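RagB/SusD family nutrient uptake outer membrane protein (Bacteroides thetaiotaomicron, PDB 7KV2) probably binds beta-glucan at the cell surface as a SusD-family outer membrane protein, serving glycan capture and uptake in a gut bacterium. Local coordinates at residues 96-101 against 483-488. Sequence-based numbering, arbitrary orientation.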
ATOM      1  N   LEU A  96      18.287   0.235   6.937  1.00 21.82           N
ATOM      2  CA  LEU A  96      18.449   1.481   7.717  1.00 20.07           C
ATOM      3  C   LEU A  96      17.093   2.046   8.140  1.00 21.26           C
ATOM      4  O   LEU A  96      16.921   2.379   9.335  1.00 20.43           O
ATOM      5  CB  LEU A  96      19.267   2.486   6.908  1.00 21.04           C
ATOM      6  CG  LEU A  96      20.677   2.062   6.522  1.00 21.18           C
ATOM      7  CD1 LEU A  96      21.330   3.216   5.756  1.00 23.93           C
ATOM      8  CD2 LEU A  96      21.519   1.709   7.723  1.00 21.37           C
ATOM      9  N   MET A  97      16.113   2.144   7.234  1.00 19.23           N
ATOM     10  CA  MET A  97      14.781   2.658   7.592  1.00 19.58           C
ATOM     11  C   MET A  97      14.175   1.811   8.722  1.00 19.64           C
ATOM     12  O   MET A  97      13.495   2.357   9.606  1.00 18.79           O
ATOM     13  CB  MET A  97      13.848   2.563   6.386  1.00 23.08           C
ATOM     14  CG  MET A  97      14.187   3.527   5.292  1.00 23.90           C
ATOM     15  SD  MET A  97      13.393   3.045   3.705  1.00 24.17           S
ATOM     16  CE  MET A  97      11.668   3.188   4.158  1.00 22.49           C
ATOM     17  N   MET A  98      14.321   0.495   8.623  1.00 19.92           N
ATOM     18  CA  MET A  98      13.704  -0.445   9.580  1.00 19.89           C
ATOM     19  C   MET A  98      14.259  -0.167  10.988  1.00 20.33           C
ATOM     20  O   MET A  98      13.486  -0.237  11.951  1.00 21.33           O
ATOM     21  CB  MET A  98      13.980  -1.890   9.151  1.00 19.06           C
ATOM     22  CG  MET A  98      13.577  -2.911  10.174  1.00 20.78           C
ATOM     23  SD  MET A  98      14.901  -3.324  11.339  1.00 24.20           S
ATOM     24  CE  MET A  98      14.443  -4.947  11.934  1.00 26.80           C
ATOM     25  N   ASN A  99      15.551   0.130  11.081  1.00 21.03           N
ATOM     26  CA  ASN A  99      16.241   0.378  12.372  1.00 21.12           C
ATOM     27  C   ASN A  99      16.296   1.881  12.702  1.00 22.86           C
ATOM     28  O   ASN A  99      17.101   2.254  13.573  1.00 22.70           O
ATOM     29  CB  ASN A  99      17.621  -0.285  12.332  1.00 24.10           C
ATOM     30  CG  ASN A  99      18.204  -0.467  13.712  1.00 24.51           C
ATOM     31  OD1 ASN A  99      17.455  -0.661  14.667  1.00 24.00           O
ATOM     32  ND2 ASN A  99      19.528  -0.370  13.809  1.00 26.12           N
ATOM     33  N   PHE A 100      15.473   2.708  12.068  1.00 21.59           N
ATOM     34  CA  PHE A 100      15.308   4.164  12.347  1.00 25.11           C
ATOM     35  C   PHE A 100      16.679   4.878  12.279  1.00 26.18           C
ATOM     36  O   PHE A 100      16.891   5.797  13.095  1.00 27.53           O
ATOM     37  CB  PHE A 100      14.613   4.369  13.703  1.00 23.99           C
ATOM     38  CG  PHE A 100      13.394   3.500  13.873  1.00 25.79           C
ATOM     39  CD1 PHE A 100      12.437   3.443  12.865  1.00 27.77           C
ATOM     40  CD2 PHE A 100      13.220   2.706  14.989  1.00 27.12           C
ATOM     41  CE1 PHE A 100      11.335   2.607  12.980  1.00 26.06           C
ATOM     42  CE2 PHE A 100      12.117   1.868  15.106  1.00 27.39           C
ATOM     43  CZ  PHE A 100      11.182   1.816  14.099  1.00 27.46           C
ATOM     44  N   GLU A 101      17.531   4.498  11.331  1.00 22.68           N
ATOM     45  CA  GLU A 101      18.893   5.078  11.122  1.00 25.68           C
ATOM     46  C   GLU A 101      19.105   5.397   9.627  1.00 24.92           C
ATOM     47  O   GLU A 101      20.245   5.297   9.122  1.00 23.49           O
ATOM     48  CB  GLU A 101      19.916   4.117  11.735  1.00 25.36           C
ATOM     49  CG  GLU A 101      20.010   2.754  11.085  1.00 27.89           C
ATOM     50  CD  GLU A 101      21.167   1.904  11.581  1.00 33.26           C
ATOM     51  OE1 GLU A 101      22.251   2.488  11.793  1.00 36.73           O
ATOM     52  OE2 GLU A 101      21.017   0.672  11.710  1.00 30.94           O
ATOM     53  N   GLY A 483      18.509  -8.823  18.058  1.00 20.87           N
ATOM     54  CA  GLY A 483      19.537  -7.832  17.705  1.00 22.94           C
ATOM     55  C   GLY A 483      19.353  -7.247  16.315  1.00 25.75           C
ATOM     56  O   GLY A 483      20.334  -6.731  15.771  1.00 26.16           O
ATOM     57  N   TYR A 484      18.155  -7.348  15.730  1.00 25.10           N
ATOM     58  CA  TYR A 484      17.857  -6.816  14.377  1.00 24.15           C
ATOM     59  C   TYR A 484      17.535  -5.341  14.514  1.00 23.65           C
ATOM     60  O   TYR A 484      18.322  -4.535  14.042  1.00 25.70           O
ATOM     61  CB  TYR A 484      16.731  -7.617  13.732  1.00 22.45           C
ATOM     62  CG  TYR A 484      17.038  -9.062  13.452  1.00 22.08           C
ATOM     63  CD1 TYR A 484      18.325  -9.528  13.228  1.00 24.62           C
ATOM     64  CD2 TYR A 484      15.987  -9.973  13.337  1.00 22.60           C
ATOM     65  CE1 TYR A 484      18.564 -10.870  12.976  1.00 23.37           C
ATOM     66  CE2 TYR A 484      16.216 -11.301  13.068  1.00 21.48           C
ATOM     67  CZ  TYR A 484      17.506 -11.747  12.878  1.00 23.45           C
ATOM     68  OH  TYR A 484      17.668 -13.064  12.579  1.00 25.31           O
ATOM     69  N   ARG A 485      16.420  -4.990  15.153  1.00 22.08           N
ATOM     70  CA  ARG A 485      16.169  -3.589  15.512  1.00 23.20           C
ATOM     71  C   ARG A 485      16.926  -3.308  16.827  1.00 24.30           C
ATOM     72  O   ARG A 485      16.699  -4.046  17.820  1.00 24.14           O
ATOM     73  CB  ARG A 485      14.677  -3.346  15.649  1.00 23.86           C
ATOM     74  CG  ARG A 485      14.338  -1.925  16.056  1.00 22.92           C
ATOM     75  CD  ARG A 485      12.857  -1.629  15.948  1.00 22.10           C
ATOM     76  NE  ARG A 485      12.482  -1.477  14.533  1.00 21.39           N
ATOM     77  CZ  ARG A 485      11.348  -1.927  13.989  1.00 21.88           C
ATOM     78  NH1 ARG A 485      10.500  -2.630  14.705  1.00 19.27           N
ATOM     79  NH2 ARG A 485      11.105  -1.728  12.699  1.00 22.47           N
ATOM     80  N   THR A 486      17.806  -2.306  16.812  1.00 26.31           N
ATOM     81  CA  THR A 486      18.669  -1.939  17.963  1.00 29.85           C
ATOM     82  C   THR A 486      18.314  -0.542  18.458  1.00 30.25           C
ATOM     83  O   THR A 486      18.847  -0.162  19.516  1.00 27.92           O
ATOM     84  CB  THR A 486      20.157  -2.026  17.609  1.00 28.04           C
ATOM     85  OG1 THR A 486      20.426  -1.093  16.570  1.00 28.09           O
ATOM     86  CG2 THR A 486      20.600  -3.416  17.226  1.00 29.84           C
ATOM     87  N   ASN A 487      17.456   0.187  17.733  1.00 28.84           N
ATOM     88  CA  ASN A 487      16.982   1.539  18.114  1.00 29.54           C
ATOM     89  C   ASN A 487      15.514   1.491  18.488  1.00 30.84           C
ATOM     90  O   ASN A 487      14.808   0.560  18.076  1.00 30.19           O
ATOM     91  CB  ASN A 487      17.267   2.569  17.015  1.00 32.52           C
ATOM     92  CG  ASN A 487      18.750   2.724  16.780  1.00 32.72           C
ATOM     93  OD1 ASN A 487      19.504   2.890  17.732  1.00 32.25           O
ATOM     94  ND2 ASN A 487      19.194   2.604  15.543  1.00 25.15           N
ATOM     95  N   SER A 488      15.071   2.465  19.281  1.00 30.24           N
ATOM     96  CA  SER A 488      13.645   2.710  19.581  1.00 31.28           C
ATOM     97  C   SER A 488      13.122   3.805  18.667  1.00 30.38           C
ATOM     98  O   SER A 488      13.847   4.767  18.427  1.00 33.47           O
ATOM     99  CB  SER A 488      13.422   3.068  21.014  1.00 35.26           C
ATOM    100  OG  SER A 488      13.597   1.930  21.817  1.00 39.27           O
TER
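A Schellman motif closes helix 92-98, with F100 at positive phi as its C-prime residue, and the loop 483-488 bonds to the carbonyls and the asparagine side chain at this helix end. R485 grips M98 O side-on: NH2 reaches it at 2.9 Å and NE at 3.0 Å, with the oxygen lying in the guanidinium plane and both nitrogens coming from the same face of the carbonyl plane. The F100 ring runs nearly parallel to that guanidinium, the planes 14° apart, and sets its CZ over one guanidinium face, 3.7 Å from R485 CZ. N99 works with both ends of its amide. Its OD1 takes T486 N at 2.7 Å and, from the opposite face, the longer bond from N487 N, while ND2 gives one hydrogen to T486 OG1 at 3.0 Å and the other to E101 OE2, so the amide's rotation is fixed. The amide reaches across to the loop because N99 turns CG away from its own backbone N (chi1 -162°). N487 returns the grip, its ND2 meeting N99 O at 2.9 Å almost straight on (171° at the hydrogen). Were N99 an alanine, the backbone N-H groups of T486 and N487 would probably lose their shared acceptor, and T486 OG1 and E101 OE2 the amide they accept from. M98 CE rests on Y484 CB at 3.9 Å. The contact ties the C-terminal end of helix 92-98 to the loop between helices 473-476 and 500-505, joining parts of the chain about 380 residues apart; R485 NH1 bonds onward to A78 O, and W489 meets the F100 ring edge-to-face.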